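Local coordinates for protein prolyl 4-hydroxylase (Paramecium bursaria Chlorella virus 1, PDB 5C5T) that probably hydroxylates prolyl residues of collagen-like chains as a 2-oxoglutarate-dependent dioxygenase with a metal centre that is normally iron, at residues K103-F108 against A220-R225; H138-D143 against I189-A194. One frame throughout, in Å; residues are numbered along the deposited sequence.

How the contacts relate
Both contacts are buried, with centres about 13 Å apart, and they lie on the two faces of one antiparallel sheet. Contact 1 sets helix 96-109 against the outer face of strand 217-225 by sparse aliphatic touches; contact 2 lays the metal-binding loop after strand 134-138 over strand 188-192 on the inner face, where a carboxylate, an aromatic ring and a valine meet beside the zinc ion. Two seams join them. Trp223 NE1 of contact 1 lies 3.0 Å from Asp140 OD2 of contact 2, a hydrogen bond, and Phe108 and Ile224 pack on Phe190. 2-Oxoglutarate touches residues of both, as ligand of the metal in contact 2 and neighbour of Asn221 and Trp223 in contact 1.

Contact 1 of 2, residues K103-F108 against A220-R225; sequences KKTREF and ANQWIR. With AKG (2-oxoglutaric acid), chain C.
Helix 96-109 backs the major sheet of the double-stranded beta-helix core, and the helix side of this contact is Thr105. Its CG2 meets CD1 of Ile224 at 4.1 Å, the two side chains reaching toward each other tip to tip. The methyl of Thr105 stands anti to the backbone N, which leaves OG1 beside that N (chi1 -62°), where it is hydrogen-bonded to Ile101 O one turn earlier. OG1 thus brings only a loose 4.3 Å approach to Gln222 CG. The two segments bury just 86 Å² in all. Both side chains have further neighbours: Thr105 also touches Leu157 and Phe121, while Ile224 touches Ala155 and Leu109.

Gln222 is polar yet buried, and its amide is well supplied. NE2 gives a hydrogen bond to Trp223 O at 2.9 Å, from above the carbonyl plane, and another to Glu122 O; OE1 accepts from Gln102 NE2 on helix 96-109. Such a two-faced strand is what the jelly-roll fold of 2-oxoglutarate oxygenases uses: Gln222 and Ile224 face the helix, Asn221 and Trp223 the cosubstrate pocket. Asn221 ND2 makes a weak bond to O1 of 2-oxoglutarate at 3.0 Å, bent to 130° at the hydrogen, and also binds Gln125 OE1. The Trp223 ring presents its edge to the cosubstrate, whose O2 lies near the ring plane, 3.5 Å from CZ2, while Asn221 CB sits 3.6 Å above one face, offset toward the rim.

Contact 2 of 2, residues H138-D143 against I189-A194; sequences HYDGDD and IFFWVA. With ZN (zinc ion), chain D; AKG (2-oxoglutaric acid), chain C.
Asp140 lays its carboxylate against the end of the Phe191 ring, OD2 standing 3.4 Å from CZ and 3.7 Å from CE2. The side chains cross at about a right angle. The carboxylate and ring planes are 44° apart, and OD2 approaches the ring obliquely. Phe191 gets there because its CG sits between the backbone N and the carbonyl carbon (chi1 56°), which carries the ring toward the loop.

Val193, just beyond the end of strand 188-192, fills the other half of the contact. Its branches divide the work: CG2 packs on Asp140 CB at 3.8 Å, while CG1 lies over one face of the Asp140-Gly141 peptide, 3.4 Å from Gly141 N. With no side chain on Gly141, the valine methyl can press this close to the main chain.

The other carboxylate oxygen, OD1, binds the zinc ion at 2.0 Å, and His138 NE2 does so at 2.1 Å. With His207 from strand 207-209 they form the His-X-Asp...His facial triad of 2-oxoglutarate oxygenases; the cosubstrate chelates the metal through O2 and O5. OD2 is also hydrogen-bonded to Thr156 OG1 and to Trp223 NE1.

One oxygen of Asp140 therefore serves the metal while the other is held by two second-shell groups, which should restrain the carboxylate's rotation and is consistent with monodentate binding: OD2 stays 3.2 Å from the zinc ion, well beyond a bond.

Contact 1 of 2, residues K103-F108 against A220-R225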
loop_
_atom_site.group_PDB
_atom_site.type_symbol
_atom_site.label_atom_id
_atom_site.label_comp_id
_atom_site.label_asym_id
_atom_site.label_seq_id
_atom_site.Cartn_x
_atom_site.Cartn_y
_atom_site.Cartn_z
ATOM N N LYS A 103 -1.377 11.993 7.825
ATOM C CA LYS A 103 -0.437 12.772 8.650
ATOM C C LYS A 103 0.910 12.067 8.857
ATOM O O LYS A 103 1.949 12.668 8.655
ATOM C CB LYS A 103 -1.058 13.094 10.005
ATOM C CG LYS A 103 -0.183 14.011 10.882
ATOM C CD LYS A 103 -0.858 14.315 12.205
ATOM C CE LYS A 103 -0.160 15.468 12.914
ATOM N NZ LYS A 103 1.008 14.957 13.644
ATOM N N LYS A 104 0.893 10.802 9.258
ATOM C CA LYS A 104 2.132 10.078 9.462
ATOM C C LYS A 104 2.864 9.805 8.170
ATOM O O LYS A 104 4.101 9.701 8.178
ATOM C CB LYS A 104 1.850 8.787 10.200
ATOM C CG LYS A 104 1.325 9.031 11.557
ATOM C CD LYS A 104 1.162 7.790 12.367
ATOM C CE LYS A 104 2.494 7.165 12.608
ATOM N NZ LYS A 104 2.434 6.241 13.741
ATOM N N THR A 105 2.123 9.671 7.069
ATOM C CA THR A 105 2.774 9.445 5.776
ATOM C C THR A 105 3.508 10.740 5.392
ATOM O O THR A 105 4.640 10.713 4.947
ATOM C CB THR A 105 1.767 9.022 4.681
ATOM O OG1 THR A 105 1.167 7.776 5.064
ATOM C CG2 THR A 105 2.409 8.880 3.332
ATOM N N ARG A 106 2.858 11.873 5.574
ATOM C CA ARG A 106 3.493 13.142 5.255
ATOM C C ARG A 106 4.748 13.365 6.121
ATOM O O ARG A 106 5.821 13.760 5.603
ATOM C CB ARG A 106 2.425 14.247 5.414
ATOM C CG ARG A 106 2.945 15.643 5.256
ATOM C CD ARG A 106 1.775 16.599 5.310
ATOM N NE ARG A 106 1.250 16.665 6.679
ATOM C CZ ARG A 106 0.061 16.210 7.097
ATOM N NH1 ARG A 106 -0.813 15.625 6.270
ATOM N NH2 ARG A 106 -0.260 16.361 8.377
ATOM N N GLU A 107 4.654 13.079 7.412
ATOM C CA GLU A 107 5.811 13.232 8.290
ATOM C C GLU A 107 6.967 12.316 7.863
ATOM O O GLU A 107 8.126 12.694 7.958
ATOM C CB GLU A 107 5.409 12.955 9.725
ATOM C CG GLU A 107 4.440 13.997 10.242
ATOM C CD GLU A 107 3.954 13.714 11.651
ATOM O OE1 GLU A 107 3.970 12.533 12.058
ATOM O OE2 GLU A 107 3.571 14.684 12.342
ATOM N N PHE A 108 6.621 11.112 7.426
ATOM C CA PHE A 108 7.623 10.169 6.864
ATOM C C PHE A 108 8.293 10.713 5.603
ATOM O O PHE A 108 9.511 10.620 5.434
ATOM C CB PHE A 108 6.956 8.800 6.558
ATOM C CG PHE A 108 7.890 7.803 5.911
ATOM C CD1 PHE A 108 8.793 7.082 6.682
ATOM C CD2 PHE A 108 7.872 7.607 4.534
ATOM C CE1 PHE A 108 9.663 6.179 6.086
ATOM C CE2 PHE A 108 8.738 6.710 3.918
ATOM C CZ PHE A 108 9.640 6.000 4.695
ATOM N N ALA A 220 -5.045 -1.110 4.054
ATOM C CA ALA A 220 -5.274 0.273 3.627
ATOM C C ALA A 220 -4.113 0.765 2.752
ATOM O O ALA A 220 -2.942 0.642 3.118
ATOM C CB ALA A 220 -5.471 1.164 4.819
ATOM N N ASN A 221 -4.456 1.186 1.531
ATOM C CA ASN A 221 -3.476 1.707 0.561
ATOM C C ASN A 221 -3.528 3.192 0.459
ATOM O O ASN A 221 -4.558 3.772 0.080
ATOM C CB ASN A 221 -3.728 1.130 -0.849
ATOM C CG ASN A 221 -3.293 -0.290 -0.986
ATOM O OD1 ASN A 221 -2.165 -0.631 -0.708
ATOM N ND2 ASN A 221 -4.193 -1.134 -1.496
ATOM N N GLN A 222 -2.412 3.820 0.798
ATOM C CA GLN A 222 -2.212 5.281 0.577
ATOM C C GLN A 222 -1.220 5.471 -0.574
ATOM O O GLN A 222 -0.036 5.276 -0.402
ATOM C CB GLN A 222 -1.712 5.973 1.834
ATOM C CG GLN A 222 -1.386 7.451 1.618
ATOM C CD GLN A 222 -2.605 8.290 1.234
ATOM O OE1 GLN A 222 -3.382 8.705 2.092
ATOM N NE2 GLN A 222 -2.816 8.473 -0.058
ATOM N N TRP A 223 -1.715 5.824 -1.746
ATOM C CA TRP A 223 -0.848 6.086 -2.888
ATOM C C TRP A 223 -0.473 7.580 -2.912
ATOM O O TRP A 223 -1.237 8.445 -2.530
ATOM C CB TRP A 223 -1.491 5.591 -4.234
ATOM C CG TRP A 223 -1.489 4.080 -4.365
ATOM C CD1 TRP A 223 -0.381 3.291 -4.484
ATOM C CD2 TRP A 223 -2.618 3.185 -4.370
ATOM N NE1 TRP A 223 -0.749 1.974 -4.554
ATOM C CE2 TRP A 223 -2.115 1.880 -4.488
ATOM C CE3 TRP A 223 -4.011 3.359 -4.265
ATOM C CZ2 TRP A 223 -2.948 0.731 -4.502
ATOM C CZ3 TRP A 223 -4.842 2.225 -4.300
ATOM C CH2 TRP A 223 -4.302 0.916 -4.401
ATOM N N ILE A 224 0.746 7.816 -3.380
ATOM C CA ILE A 224 1.428 9.102 -3.480
ATOM C C ILE A 224 1.662 9.373 -4.974
ATOM O O ILE A 224 2.314 8.575 -5.667
ATOM C CB ILE A 224 2.744 9.036 -2.665
ATOM C CG1 ILE A 224 2.396 8.660 -1.209
ATOM C CG2 ILE A 224 3.542 10.394 -2.716
ATOM C CD1 ILE A 224 3.440 7.875 -0.486
ATOM N N ARG A 225 1.083 10.455 -5.452
ATOM C CA ARG A 225 1.120 10.827 -6.850
ATOM C C ARG A 225 1.919 12.087 -7.217
ATOM O O ARG A 225 1.966 13.058 -6.471
ATOM C CB ARG A 225 -0.300 11.065 -7.359
ATOM C CG ARG A 225 -1.060 9.780 -7.532
ATOM C CD ARG A 225 -2.230 10.021 -8.392
ATOM N NE ARG A 225 -3.066 8.853 -8.485
ATOM C CZ ARG A 225 -3.259 8.122 -9.579
ATOM N NH1 ARG A 225 -2.633 8.402 -10.715
ATOM N NH2 ARG A 225 -4.082 7.085 -9.516
HETATM C C1 AKG C . -2.193 -3.293 -4.073
HETATM O O1 AKG C . -3.357 -3.143 -3.590
HETATM O O2 AKG C . -1.847 -2.574 -5.047
HETATM C C2 AKG C . -1.303 -4.391 -3.562
HETATM O O5 AKG C . -0.347 -4.689 -4.226
HETATM C C3 AKG C . -1.638 -5.101 -2.240
HETATM C C4 AKG C . -0.575 -6.092 -1.839
HETATM C C5 AKG C . -1.054 -7.051 -0.780
HETATM O O3 AKG C . -2.285 -7.302 -0.661
HETATM O O4 AKG C . -0.203 -7.581 -0.002
#

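Contact 2 of 2, residues H138-D143 against I189-A194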
loop_
_atom_site.group_PDB
_atom_site.type_symbol
_atom_site.label_atom_id
_atom_site.label_comp_id
_atom_site.label_asym_id
_atom_site.label_seq_id
_atom_site.Cartn_x
_atom_site.Cartn_y
_atom_site.Cartn_z
ATOM N N HIS A 138 2.264 -7.223 -10.068
ATOM C CA HIS A 138 2.029 -6.035 -10.860
ATOM C C HIS A 138 2.928 -4.909 -10.338
ATOM O O HIS A 138 3.596 -5.031 -9.293
ATOM C CB HIS A 138 0.557 -5.631 -10.750
ATOM C CG HIS A 138 0.154 -5.337 -9.347
ATOM N ND1 HIS A 138 -0.134 -6.309 -8.409
ATOM C CD2 HIS A 138 0.022 -4.156 -8.721
ATOM C CE1 HIS A 138 -0.378 -5.729 -7.250
ATOM N NE2 HIS A 138 -0.284 -4.419 -7.410
ATOM N N TYR A 139 2.924 -3.801 -11.070
ATOM C CA TYR A 139 3.429 -2.510 -10.555
ATOM C C TYR A 139 2.261 -1.580 -10.198
ATOM O O TYR A 139 1.202 -1.655 -10.796
ATOM C CB TYR A 139 4.297 -1.816 -11.591
ATOM C CG TYR A 139 5.311 -2.729 -12.259
ATOM C CD1 TYR A 139 6.481 -3.083 -11.604
ATOM C CD2 TYR A 139 5.123 -3.193 -13.562
ATOM C CE1 TYR A 139 7.409 -3.840 -12.192
ATOM C CE2 TYR A 139 6.068 -4.004 -14.158
ATOM C CZ TYR A 139 7.201 -4.320 -13.455
ATOM O OH TYR A 139 8.182 -5.102 -14.005
ATOM N N ASP A 140 2.473 -0.669 -9.266
ATOM C CA ASP A 140 1.388 0.241 -8.854
ATOM C C ASP A 140 1.297 1.500 -9.733
ATOM O O ASP A 140 0.407 2.314 -9.550
ATOM C CB ASP A 140 1.544 0.635 -7.375
ATOM C CG ASP A 140 1.017 -0.433 -6.403
ATOM O OD1 ASP A 140 0.468 -1.465 -6.859
ATOM O OD2 ASP A 140 1.131 -0.217 -5.162
ATOM N N GLY A 141 2.179 1.617 -10.709
ATOM C CA GLY A 141 2.116 2.717 -11.647
ATOM C C GLY A 141 2.080 2.205 -13.068
ATOM O O GLY A 141 2.129 1.003 -13.328
ATOM N N ASP A 142 2.035 3.159 -13.993
ATOM C CA ASP A 142 2.025 2.932 -15.417
ATOM C C ASP A 142 3.423 2.681 -16.009
ATOM O O ASP A 142 4.338 3.519 -15.884
ATOM C CB ASP A 142 1.386 4.151 -16.079
ATOM C CG ASP A 142 -0.100 4.005 -16.274
ATOM O OD1 ASP A 142 -0.802 3.514 -15.359
ATOM O OD2 ASP A 142 -0.553 4.397 -17.376
ATOM N N ASP A 143 3.623 1.538 -16.668
ATOM C CA ASP A 143 4.906 1.306 -17.309
ATOM C C ASP A 143 5.080 2.214 -18.538
ATOM O O ASP A 143 4.336 2.133 -19.515
ATOM C CB ASP A 143 5.076 -0.173 -17.702
ATOM C CG ASP A 143 6.504 -0.529 -18.099
ATOM O OD1 ASP A 143 7.429 0.296 -17.928
ATOM O OD2 ASP A 143 6.714 -1.665 -18.579
ATOM N N ILE A 189 4.026 -1.005 5.261
ATOM C CA ILE A 189 5.108 -1.180 4.306
ATOM C C ILE A 189 5.033 0.001 3.372
ATOM O O ILE A 189 4.003 0.240 2.742
ATOM C CB ILE A 189 5.037 -2.480 3.483
ATOM C CG1 ILE A 189 5.052 -3.740 4.351
ATOM C CG2 ILE A 189 6.193 -2.541 2.540
ATOM C CD1 ILE A 189 6.339 -3.959 5.145
ATOM N N PHE A 190 6.112 0.756 3.316
ATOM C CA PHE A 190 6.320 1.823 2.318
ATOM C C PHE A 190 7.204 1.307 1.154
ATOM O O PHE A 190 8.259 0.699 1.382
ATOM C CB PHE A 190 6.975 3.048 2.963
ATOM C CG PHE A 190 7.321 4.128 1.989
ATOM C CD1 PHE A 190 6.379 5.069 1.635
ATOM C CD2 PHE A 190 8.553 4.165 1.381
ATOM C CE1 PHE A 190 6.687 6.079 0.727
ATOM C CE2 PHE A 190 8.872 5.162 0.450
ATOM C CZ PHE A 190 7.934 6.105 0.123
ATOM N N PHE A 191 6.826 1.554 -0.108
ATOM C CA PHE A 191 7.759 1.267 -1.164
ATOM C C PHE A 191 7.670 2.251 -2.309
ATOM O O PHE A 191 6.607 2.788 -2.628
ATOM C CB PHE A 191 7.592 -0.194 -1.712
ATOM C CG PHE A 191 6.199 -0.539 -2.212
ATOM C CD1 PHE A 191 5.235 -1.051 -1.354
ATOM C CD2 PHE A 191 5.849 -0.414 -3.586
ATOM C CE1 PHE A 191 3.981 -1.423 -1.827
ATOM C CE2 PHE A 191 4.593 -0.740 -4.034
ATOM C CZ PHE A 191 3.664 -1.283 -3.155
ATOM N N TRP A 192 8.809 2.443 -2.949
ATOM C CA TRP A 192 8.884 3.335 -4.111
ATOM C C TRP A 192 8.316 2.662 -5.352
ATOM O O TRP A 192 8.526 1.481 -5.582
ATOM C CB TRP A 192 10.336 3.776 -4.368
ATOM C CG TRP A 192 10.818 4.724 -3.351
ATOM C CD1 TRP A 192 11.555 4.422 -2.255
ATOM C CD2 TRP A 192 10.568 6.137 -3.301
ATOM N NE1 TRP A 192 11.794 5.568 -1.519
ATOM C CE2 TRP A 192 11.210 6.633 -2.150
ATOM C CE3 TRP A 192 9.891 7.042 -4.143
ATOM C CZ2 TRP A 192 11.177 7.997 -1.797
ATOM C CZ3 TRP A 192 9.871 8.396 -3.792
ATOM C CH2 TRP A 192 10.508 8.853 -2.641
ATOM N N VAL A 193 7.532 3.418 -6.111
ATOM C CA VAL A 193 6.881 2.933 -7.340
ATOM C C VAL A 193 7.529 3.538 -8.605
ATOM O O VAL A 193 7.755 2.844 -9.601
ATOM C CB VAL A 193 5.354 3.237 -7.290
ATOM C CG1 VAL A 193 4.657 2.847 -8.649
ATOM C CG2 VAL A 193 4.675 2.465 -6.181
ATOM N N ALA A 194 7.820 4.832 -8.565
ATOM C CA ALA A 194 8.403 5.516 -9.718
ATOM C C ALA A 194 9.319 6.662 -9.287
ATOM O O ALA A 194 9.257 7.157 -8.161
ATOM C CB ALA A 194 7.283 6.043 -10.683
HETATM ZN ZN ZN D . 0.058 -3.127 -5.793
HETATM C C1 AKG C . -2.193 -3.293 -4.073
HETATM O O1 AKG C . -3.357 -3.143 -3.590
HETATM O O2 AKG C . -1.847 -2.574 -5.047
HETATM C C2 AKG C . -1.303 -4.391 -3.562
HETATM O O5 AKG C . -0.347 -4.689 -4.226
HETATM C C3 AKG C . -1.638 -5.101 -2.240
HETATM C C4 AKG C . -0.575 -6.092 -1.839
HETATM C C5 AKG C . -1.054 -7.051 -0.780
HETATM O O3 AKG C . -2.285 -7.302 -0.661
HETATM O O4 AKG C . -0.203 -7.581 -0.002
#